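Local structure of acetyltransferase, GNAT family (Streptococcus pneumoniae, 2I79) at residues Y3-R8 with L62-N67; A16-F21 with G68-I73; D57-L62 with A78-R83. The protein binds acetyl coenzyme A and, as a GNAT-family acetyltransferase, probably transfers its acetyl group to an amine, possibly the amino group of an amino acid. All blocks are in the same frame, centred on the assembly; numbering follows the deposited sequence.

Contact 1: Y3-R8 with L62-N67; sequences YELLIR and LLAFLN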
loop_
_atom_site.group_PDB
_atom_site.type_symbol
_atom_site.label_atom_id
_atom_site.label_comp_id
_atom_site.label_asym_id
_atom_site.label_seq_id
_atom_site.Cartn_x
_atom_site.Cartn_y
_atom_site.Cartn_z
ATOM N N TYR A 3 -11.062 -9.119 -35.289
ATOM C CA TYR A 3 -9.916 -8.823 -34.399
ATOM C C TYR A 3 -9.115 -10.049 -34.042
ATOM O O TYR A 3 -9.568 -11.183 -34.148
ATOM C CB TYR A 3 -10.366 -8.169 -33.086
ATOM C CG TYR A 3 -11.220 -9.073 -32.232
ATOM C CD1 TYR A 3 -10.655 -9.897 -31.257
ATOM C CD2 TYR A 3 -12.594 -9.149 -32.441
ATOM C CE1 TYR A 3 -11.448 -10.743 -30.492
ATOM C CE2 TYR A 3 -13.389 -9.983 -31.682
ATOM C CZ TYR A 3 -12.815 -10.772 -30.704
ATOM O OH TYR A 3 -13.616 -11.592 -29.959
ATOM N N GLU A 4 -7.936 -9.780 -33.521
ATOM C CA GLU A 4 -7.070 -10.790 -33.009
ATOM C C GLU A 4 -6.795 -10.484 -31.534
ATOM O O GLU A 4 -6.443 -9.356 -31.190
ATOM C CB GLU A 4 -5.806 -10.741 -33.841
ATOM C CG GLU A 4 -4.824 -11.822 -33.555
ATOM C CD GLU A 4 -3.720 -11.837 -34.610
ATOM O OE1 GLU A 4 -3.442 -10.741 -35.187
ATOM O OE2 GLU A 4 -3.164 -12.943 -34.866
ATOM N N LEU A 5 -6.972 -11.483 -30.670
ATOM C CA LEU A 5 -6.777 -11.324 -29.209
ATOM C C LEU A 5 -5.723 -12.285 -28.683
ATOM O O LEU A 5 -5.790 -13.465 -28.966
ATOM C CB LEU A 5 -8.089 -11.572 -28.450
ATOM C CG LEU A 5 -8.066 -11.427 -26.913
ATOM C CD1 LEU A 5 -7.612 -10.013 -26.478
ATOM C CD2 LEU A 5 -9.413 -11.732 -26.266
ATOM N N LEU A 6 -4.769 -11.787 -27.907
ATOM C CA LEU A 6 -3.919 -12.663 -27.073
ATOM C C LEU A 6 -3.936 -12.176 -25.616
ATOM O O LEU A 6 -3.743 -10.997 -25.350
ATOM C CB LEU A 6 -2.461 -12.733 -27.612
ATOM C CG LEU A 6 -1.405 -13.443 -26.732
ATOM C CD1 LEU A 6 -1.662 -14.957 -26.587
ATOM C CD2 LEU A 6 -0.028 -13.218 -27.299
ATOM N N ILE A 7 -4.195 -13.084 -24.682
ATOM C CA ILE A 7 -3.987 -12.806 -23.264
ATOM C C ILE A 7 -2.925 -13.762 -22.753
ATOM O O ILE A 7 -3.027 -14.986 -22.947
ATOM C CB ILE A 7 -5.258 -12.929 -22.441
ATOM C CG1 ILE A 7 -6.234 -11.825 -22.870
ATOM C CG2 ILE A 7 -4.922 -12.817 -20.947
ATOM C CD1 ILE A 7 -7.587 -11.831 -22.159
ATOM N N ARG A 8 -1.886 -13.195 -22.140
ATOM C CA ARG A 8 -0.801 -13.987 -21.539
ATOM C C ARG A 8 0.020 -13.182 -20.533
ATOM O O ARG A 8 0.006 -11.946 -20.541
ATOM C CB ARG A 8 0.165 -14.514 -22.614
ATOM C CG ARG A 8 0.906 -13.438 -23.388
ATOM C CD ARG A 8 2.178 -13.974 -24.044
ATOM N NE ARG A 8 2.782 -13.005 -24.963
ATOM C CZ ARG A 8 3.514 -11.958 -24.593
ATOM N NH1 ARG A 8 3.771 -11.729 -23.310
ATOM N NH2 ARG A 8 4.017 -11.145 -25.510
ATOM N N LEU A 62 -0.460 -9.670 -16.278
ATOM C CA LEU A 62 -1.074 -10.230 -17.481
ATOM C C LEU A 62 -1.381 -9.130 -18.482
ATOM O O LEU A 62 -1.892 -8.066 -18.120
ATOM C CB LEU A 62 -2.383 -10.939 -17.147
ATOM C CG LEU A 62 -2.348 -12.246 -16.324
ATOM C CD1 LEU A 62 -3.777 -12.718 -16.036
ATOM C CD2 LEU A 62 -1.568 -13.351 -17.007
ATOM N N LEU A 63 -1.095 -9.413 -19.749
ATOM C CA LEU A 63 -1.302 -8.477 -20.832
ATOM C C LEU A 63 -2.370 -8.984 -21.821
ATOM O O LEU A 63 -2.458 -10.190 -22.085
ATOM C CB LEU A 63 0.017 -8.287 -21.580
ATOM C CG LEU A 63 1.265 -7.829 -20.807
ATOM C CD1 LEU A 63 2.457 -7.702 -21.738
ATOM C CD2 LEU A 63 1.019 -6.521 -20.076
ATOM N N ALA A 64 -3.159 -8.063 -22.368
ATOM C CA ALA A 64 -4.050 -8.349 -23.490
ATOM C C ALA A 64 -3.528 -7.604 -24.703
ATOM O O ALA A 64 -3.383 -6.396 -24.658
ATOM C CB ALA A 64 -5.477 -7.915 -23.169
ATOM N N PHE A 65 -3.222 -8.343 -25.776
ATOM C CA PHE A 65 -2.905 -7.774 -27.068
ATOM C C PHE A 65 -4.147 -7.864 -27.958
ATOM O O PHE A 65 -4.728 -8.937 -28.139
ATOM C CB PHE A 65 -1.739 -8.518 -27.738
ATOM C CG PHE A 65 -0.450 -8.471 -26.953
ATOM C CD1 PHE A 65 0.534 -7.555 -27.272
ATOM C CD2 PHE A 65 -0.240 -9.345 -25.883
ATOM C CE1 PHE A 65 1.731 -7.528 -26.553
ATOM C CE2 PHE A 65 0.920 -9.321 -25.150
ATOM C CZ PHE A 65 1.916 -8.413 -25.473
ATOM N N LEU A 66 -4.550 -6.716 -28.491
ATOM C CA LEU A 66 -5.582 -6.628 -29.507
ATOM C C LEU A 66 -4.903 -6.207 -30.792
ATOM O O LEU A 66 -4.225 -5.163 -30.838
ATOM C CB LEU A 66 -6.611 -5.592 -29.108
ATOM C CG LEU A 66 -8.085 -5.853 -29.283
ATOM C CD1 LEU A 66 -8.533 -7.337 -29.085
ATOM C CD2 LEU A 66 -8.748 -4.903 -28.267
ATOM N N ASN A 67 -5.067 -7.040 -31.819
ATOM C CA ASN A 67 -4.412 -6.821 -33.104
ATOM C C ASN A 67 -2.895 -6.559 -32.979
ATOM O O ASN A 67 -2.349 -5.664 -33.622
ATOM C CB ASN A 67 -5.159 -5.706 -33.843
ATOM C CG ASN A 67 -6.628 -6.055 -34.032
ATOM O OD1 ASN A 67 -7.529 -5.243 -33.806
ATOM N ND2 ASN A 67 -6.869 -7.298 -34.376
#
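L6 and F65 face each other as an antiparallel hydrogen-bonded pair: F65 N donates to L6 O at 2.7 Å and L6 N returns a bond to F65 O at 2.9 Å. R8 and L63 form the next such pair, and L63 N gives R8 O a nearly straight bond (174° at the hydrogen). Beyond the end of the regular strand, N67 N still reaches E4 O at 2.8 Å. Between these pairs, L5 with L66 and I7 with A64 are non-hydrogen-bonded, their CA hydrogens turned to carbonyl oxygens of the facing strand.

The side chains alternate between the two faces. On one face, L5 CD1 packs on L66 CD1 at 3.8 Å and I7 CG1 lies 4.0 Å from A64 CB, while the ring of Y3 meets the same L66 methyl through CD1. On the other face, L6 and F65 run side by side. There the CE2-CZ side of the F65 ring lies over one face of the R8 guanidinium, CE2 standing 3.6 Å above its plane. R8 NH2 comes within 3.4 Å of F65 CZ, and the two planes are 42° apart. The R8 chain leaves with CG wedged between backbone N and carbonyl carbon (chi1 63°) and then runs extended, which carries its head back to F65. NH1 also forms a salt bridge with D14, which helps fix the head.

This is the antiparallel pairing of the first two strands of the GNAT fold, with strand 5-9 at the border of the sheet within this chain. Strand 69-77 flanks 60-66 on its other side, through backbone bonds from A64 and L62. Helix 103-117 covers the face of L5, I7 and A64, whereas helix 15-26 packs on L63 and F65 from the opposite side.

Contact 2: A16-F21 with G68-I73; sequences AELVAF and GKIAGI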
loop_
_atom_site.group_PDB
_atom_site.type_symbol
_atom_site.label_atom_id
_atom_site.label_comp_id
_atom_site.label_asym_id
_atom_site.label_seq_id
_atom_site.Cartn_x
_atom_site.Cartn_y
_atom_site.Cartn_z
ATOM N N ALA A 16 9.154 -2.345 -23.298
ATOM C CA ALA A 16 9.061 -1.080 -24.024
ATOM C C ALA A 16 7.624 -0.793 -24.397
ATOM O O ALA A 16 7.149 0.339 -24.240
ATOM C CB ALA A 16 9.982 -1.121 -25.313
ATOM N N GLU A 17 6.935 -1.818 -24.903
ATOM C CA GLU A 17 5.515 -1.677 -25.288
ATOM C C GLU A 17 4.651 -1.434 -24.068
ATOM O O GLU A 17 3.704 -0.661 -24.128
ATOM C CB GLU A 17 4.994 -2.906 -26.020
ATOM C CG GLU A 17 5.555 -3.156 -27.405
ATOM C CD GLU A 17 5.318 -4.613 -27.847
ATOM O OE1 GLU A 17 4.160 -4.937 -28.200
ATOM O OE2 GLU A 17 6.275 -5.424 -27.805
ATOM N N LEU A 18 4.976 -2.093 -22.964
ATOM C CA LEU A 18 4.219 -1.924 -21.731
ATOM C C LEU A 18 4.422 -0.530 -21.159
ATOM O O LEU A 18 3.486 0.062 -20.671
ATOM C CB LEU A 18 4.601 -3.000 -20.708
ATOM C CG LEU A 18 3.857 -2.962 -19.354
ATOM C CD1 LEU A 18 2.305 -2.832 -19.509
ATOM C CD2 LEU A 18 4.251 -4.170 -18.557
ATOM N N VAL A 19 5.646 0.002 -21.223
ATOM C CA VAL A 19 5.888 1.386 -20.804
ATOM C C VAL A 19 5.054 2.327 -21.675
ATOM O O VAL A 19 4.411 3.253 -21.190
ATOM C CB VAL A 19 7.418 1.798 -20.836
ATOM C CG1 VAL A 19 7.576 3.350 -20.716
ATOM C CG2 VAL A 19 8.219 1.116 -19.741
ATOM N N ALA A 20 5.058 2.066 -22.981
ATOM C CA ALA A 20 4.334 2.888 -23.944
ATOM C C ALA A 20 2.825 2.908 -23.653
ATOM O O ALA A 20 2.163 3.983 -23.620
ATOM C CB ALA A 20 4.614 2.377 -25.349
ATOM N N PHE A 21 2.272 1.714 -23.421
ATOM C CA PHE A 21 0.856 1.573 -23.096
ATOM C C PHE A 21 0.497 2.284 -21.792
ATOM O O PHE A 21 -0.556 2.941 -21.683
ATOM C CB PHE A 21 0.489 0.089 -23.007
ATOM C CG PHE A 21 -0.908 -0.141 -22.535
ATOM C CD1 PHE A 21 -1.997 0.155 -23.368
ATOM C CD2 PHE A 21 -1.155 -0.589 -21.254
ATOM C CE1 PHE A 21 -3.274 -0.022 -22.923
ATOM C CE2 PHE A 21 -2.455 -0.752 -20.813
ATOM C CZ PHE A 21 -3.500 -0.476 -21.652
ATOM N N GLY A 68 -2.236 -7.355 -32.137
ATOM C CA GLY A 68 -0.786 -7.247 -31.948
ATOM C C GLY A 68 -0.288 -6.108 -31.064
ATOM O O GLY A 68 0.909 -5.964 -30.904
ATOM N N LYS A 69 -1.186 -5.294 -30.508
ATOM C CA LYS A 69 -0.793 -4.213 -29.594
ATOM C C LYS A 69 -1.445 -4.382 -28.230
ATOM O O LYS A 69 -2.629 -4.736 -28.153
ATOM C CB LYS A 69 -1.204 -2.841 -30.153
ATOM C CG LYS A 69 -0.567 -2.458 -31.482
ATOM C CD LYS A 69 1.021 -2.500 -31.473
ATOM C CE LYS A 69 1.671 -1.304 -30.742
ATOM N NZ LYS A 69 3.156 -1.470 -30.674
ATOM N N ILE A 70 -0.688 -4.103 -27.165
ATOM C CA ILE A 70 -1.218 -4.121 -25.798
ATOM C C ILE A 70 -2.428 -3.194 -25.699
ATOM O O ILE A 70 -2.325 -1.986 -25.995
ATOM C CB ILE A 70 -0.166 -3.660 -24.727
ATOM C CG1 ILE A 70 1.077 -4.534 -24.775
ATOM C CG2 ILE A 70 -0.789 -3.686 -23.302
ATOM C CD1 ILE A 70 2.173 -4.138 -23.723
ATOM N N ALA A 71 -3.562 -3.782 -25.292
ATOM C CA ALA A 71 -4.814 -3.079 -25.115
ATOM C C ALA A 71 -5.242 -2.949 -23.634
ATOM O O ALA A 71 -6.077 -2.098 -23.308
ATOM C CB ALA A 71 -5.913 -3.780 -25.921
ATOM N N GLY A 72 -4.669 -3.792 -22.765
ATOM C CA GLY A 72 -5.015 -3.818 -21.359
ATOM C C GLY A 72 -4.008 -4.570 -20.501
ATOM O O GLY A 72 -3.232 -5.374 -21.005
ATOM N N ILE A 73 -3.981 -4.267 -19.212
ATOM C CA ILE A 73 -3.147 -4.996 -18.258
ATOM C C ILE A 73 -3.883 -5.228 -16.957
ATOM O O ILE A 73 -4.715 -4.420 -16.553
ATOM C CB ILE A 73 -1.804 -4.279 -17.964
ATOM C CG1 ILE A 73 -2.005 -2.968 -17.203
ATOM C CG2 ILE A 73 -1.034 -4.052 -19.264
ATOM C CD1 ILE A 73 -1.660 -3.095 -15.691
#
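Helix 16-21 passes over strand 69-73 at 8.9 Å between axes and a crossing angle of -52°, with F21 and I70 making the nearest backbone approach. The ring of F21 lies against the strand. I70 CG2 sits over one ring face, 3.9 Å from the centroid and 21° off the normal, a CH-pi contact. With F21 CG anti to the backbone N (chi1 174°), the ring reaches down along the strand, and its far end meets A71 O at 3.5 Å from CZ. The other branch of I70 extends toward the preceding turn of the helix: CD1 touches backbone and CB atoms of E17 and L18, 3.6 Å from L18 N. Farther along, I73 CG2 fills the angle between L18 and F21, 3.6 Å from L18 CD1 and 3.9 Å from F21 CE2. A71 and G72 both face A64 of the neighbouring strand, a classic beta bulge placed where the F21 ring comes down. The F21 side chain is about 7 Å from bound acetyl coenzyme A at the nearest atoms.

At the open end, E17 OE1 and K69 NZ stay 4.4 Å apart, too far for a salt bridge. The contact therefore rests on methyl and aromatic packing, and opposite charges add at most a weak attraction at its margin.

Contact 3: D57-L62 with A78-R83; sequences DNQITL and ADQRKR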
loop_
_atom_site.group_PDB
_atom_site.type_symbol
_atom_site.label_atom_id
_atom_site.label_comp_id
_atom_site.label_asym_id
_atom_site.label_seq_id
_atom_site.Cartn_x
_atom_site.Cartn_y
_atom_site.Cartn_z
ATOM N N ASP A 57 5.949 -15.925 -6.801
ATOM C CA ASP A 57 4.846 -16.875 -6.842
ATOM C C ASP A 57 3.501 -16.296 -6.376
ATOM O O ASP A 57 2.491 -16.954 -6.493
ATOM C CB ASP A 57 5.194 -18.174 -6.088
ATOM C CG ASP A 57 5.815 -17.923 -4.727
ATOM O OD1 ASP A 57 5.495 -16.880 -4.088
ATOM O OD2 ASP A 57 6.641 -18.782 -4.293
ATOM N N ASN A 58 3.498 -15.081 -5.836
ATOM C CA ASN A 58 2.261 -14.453 -5.372
ATOM C C ASN A 58 1.984 -13.118 -6.088
ATOM O O ASN A 58 1.116 -12.346 -5.691
ATOM C CB ASN A 58 2.243 -14.326 -3.830
ATOM C CG ASN A 58 3.187 -13.238 -3.276
ATOM O OD1 ASN A 58 4.105 -12.763 -3.935
ATOM N ND2 ASN A 58 2.966 -12.878 -2.033
ATOM N N GLN A 59 2.716 -12.873 -7.169
ATOM C CA GLN A 59 2.491 -11.715 -7.979
ATOM C C GLN A 59 2.389 -12.108 -9.457
ATOM O O GLN A 59 2.871 -13.175 -9.853
ATOM C CB GLN A 59 3.608 -10.704 -7.762
ATOM C CG GLN A 59 3.760 -10.216 -6.321
ATOM C CD GLN A 59 4.896 -9.238 -6.166
ATOM O OE1 GLN A 59 6.075 -9.630 -6.139
ATOM N NE2 GLN A 59 4.570 -7.968 -6.064
ATOM N N ILE A 60 1.752 -11.247 -10.260
ATOM C CA ILE A 60 1.635 -11.460 -11.702
ATOM C C ILE A 60 1.237 -10.204 -12.468
ATOM O O ILE A 60 0.481 -9.371 -11.968
ATOM C CB ILE A 60 0.626 -12.592 -12.027
ATOM C CG1 ILE A 60 0.812 -13.081 -13.475
ATOM C CG2 ILE A 60 -0.788 -12.144 -11.803
ATOM C CD1 ILE A 60 0.417 -14.553 -13.686
ATOM N N THR A 61 1.725 -10.106 -13.705
ATOM C CA THR A 61 1.269 -9.124 -14.666
ATOM C C THR A 61 0.814 -9.851 -15.931
ATOM O O THR A 61 1.592 -10.569 -16.544
ATOM C CB THR A 61 2.357 -8.119 -15.048
ATOM O OG1 THR A 61 2.780 -7.434 -13.888
ATOM C CG2 THR A 61 1.850 -7.082 -16.091
ATOM N N LEU A 62 -0.460 -9.670 -16.278
ATOM C CA LEU A 62 -1.074 -10.230 -17.481
ATOM C C LEU A 62 -1.381 -9.130 -18.482
ATOM O O LEU A 62 -1.892 -8.066 -18.120
ATOM C CB LEU A 62 -2.383 -10.939 -17.147
ATOM C CG LEU A 62 -2.348 -12.246 -16.324
ATOM C CD1 LEU A 62 -3.777 -12.718 -16.036
ATOM C CD2 LEU A 62 -1.568 -13.351 -17.007
ATOM N N ALA A 78 2.075 -7.752 -4.307
ATOM C CA ALA A 78 1.985 -8.350 -2.975
ATOM C C ALA A 78 3.284 -8.225 -2.195
ATOM O O ALA A 78 4.372 -8.350 -2.758
ATOM C CB ALA A 78 1.598 -9.819 -3.092
ATOM N N ASP A 79 3.157 -8.013 -0.893
ATOM C CA ASP A 79 4.284 -8.083 0.038
ATOM C C ASP A 79 4.669 -9.510 0.338
ATOM O O ASP A 79 3.887 -10.415 0.105
ATOM C CB ASP A 79 3.916 -7.364 1.330
ATOM C CG ASP A 79 3.860 -5.860 1.142
ATOM O OD1 ASP A 79 4.240 -5.359 0.048
ATOM O OD2 ASP A 79 3.443 -5.171 2.083
ATOM N N GLN A 80 5.881 -9.704 0.863
ATOM C CA GLN A 80 6.443 -11.041 1.036
ATOM C C GLN A 80 6.461 -11.553 2.475
ATOM O O GLN A 80 6.631 -12.748 2.678
ATOM C CB GLN A 80 7.863 -11.111 0.436
ATOM C CG GLN A 80 7.951 -10.935 -1.092
ATOM C CD GLN A 80 6.952 -11.788 -1.845
ATOM O OE1 GLN A 80 6.125 -11.270 -2.612
ATOM N NE2 GLN A 80 6.952 -13.089 -1.561
ATOM N N ARG A 81 6.274 -10.681 3.464
ATOM C CA ARG A 81 6.130 -11.118 4.875
ATOM C C ARG A 81 4.893 -11.970 5.105
ATOM O O ARG A 81 3.817 -11.686 4.545
ATOM C CB ARG A 81 6.076 -9.916 5.807
ATOM C CG ARG A 81 7.464 -9.302 6.044
ATOM C CD ARG A 81 7.386 -8.138 6.994
ATOM N NE ARG A 81 8.704 -7.777 7.559
ATOM C CZ ARG A 81 9.508 -6.828 7.073
ATOM N NH1 ARG A 81 9.171 -6.113 6.000
ATOM N NH2 ARG A 81 10.661 -6.582 7.678
ATOM N N LYS A 82 5.027 -13.011 5.927
ATOM C CA LYS A 82 3.935 -13.977 6.059
ATOM C C LYS A 82 2.650 -13.402 6.649
ATOM O O LYS A 82 1.572 -13.957 6.392
ATOM C CB LYS A 82 4.363 -15.236 6.816
ATOM C CG LYS A 82 4.632 -15.055 8.287
ATOM C CD LYS A 82 3.396 -15.457 9.179
ATOM C CE LYS A 82 3.806 -15.804 10.630
ATOM N NZ LYS A 82 4.806 -14.820 11.207
ATOM N N ARG A 83 2.751 -12.298 7.406
ATOM C CA ARG A 83 1.560 -11.617 7.921
ATOM C C ARG A 83 0.575 -11.293 6.787
ATOM O O ARG A 83 -0.617 -11.431 6.974
ATOM C CB ARG A 83 1.889 -10.321 8.671
ATOM C CG ARG A 83 0.681 -9.770 9.545
ATOM C CD ARG A 83 0.912 -9.923 11.067
ATOM N NE ARG A 83 1.420 -11.256 11.377
ATOM C CZ ARG A 83 2.438 -11.574 12.145
ATOM N NH1 ARG A 83 3.155 -10.692 12.817
ATOM N NH2 ARG A 83 2.728 -12.856 12.259
#
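N58 comes first, its amide lying against A78 and the chain just beyond it. ND2 rests 3.5 Å from A78 CB and makes a weak hydrogen bond to D79 O at 3.4 Å; a further hydrogen bond, to R85 O, holds the same nitrogen. The side chain is turned so that CG lies between the backbone N and the carbonyl carbon (chi1 73°), which directs the amide across to the loop. Here it meets the end of Q80, whose amide plane stands 75° from its own.

Q59 follows, with CG beside its own backbone N (chi1 -59°) and the chain extended beyond. It lies alongside A78, its CG 3.9 Å from A78 CB, so that the alanine methyl touches both N58 and Q59, from directions roughly at right angles. From I60 onward the chain enters strand 60-66 and leaves the loop behind.

The contact joins the lead-in to one strand with the loop between strands 69-77 and 87-94. Farther along that loop, K82 forms a salt bridge with D35 of the second subunit and R83 hydrogen-bonds to its T32. Amides around one small methyl make this junction polar and lightly packed: N58 ND2 joins the two segments only weakly, through D79 O, and its bond to R85 O fixes the amide from outside them.

All three contacts involve strand 60-66 or its neighbour 69-77, or the chain next to them. Contact 2 is the most buried, a helix packed on a strand by hydrocarbon surfaces, whereas contact 1 is partly buried and relies on backbone bonding between strands. They meet directly, since A64 of contact 1 pairs with the bulge residues of contact 2 and F65 packs on I70. Contact 3 shares L62 with contact 1, yet their centres lie 24 Å apart: contact 1 runs along most of strand 60-66, and contact 3 lies at the residues leading into it. Having neither regular pairing nor an apolar core, it depends on side-chain amides, and its loop alone among these segments reaches the second subunit.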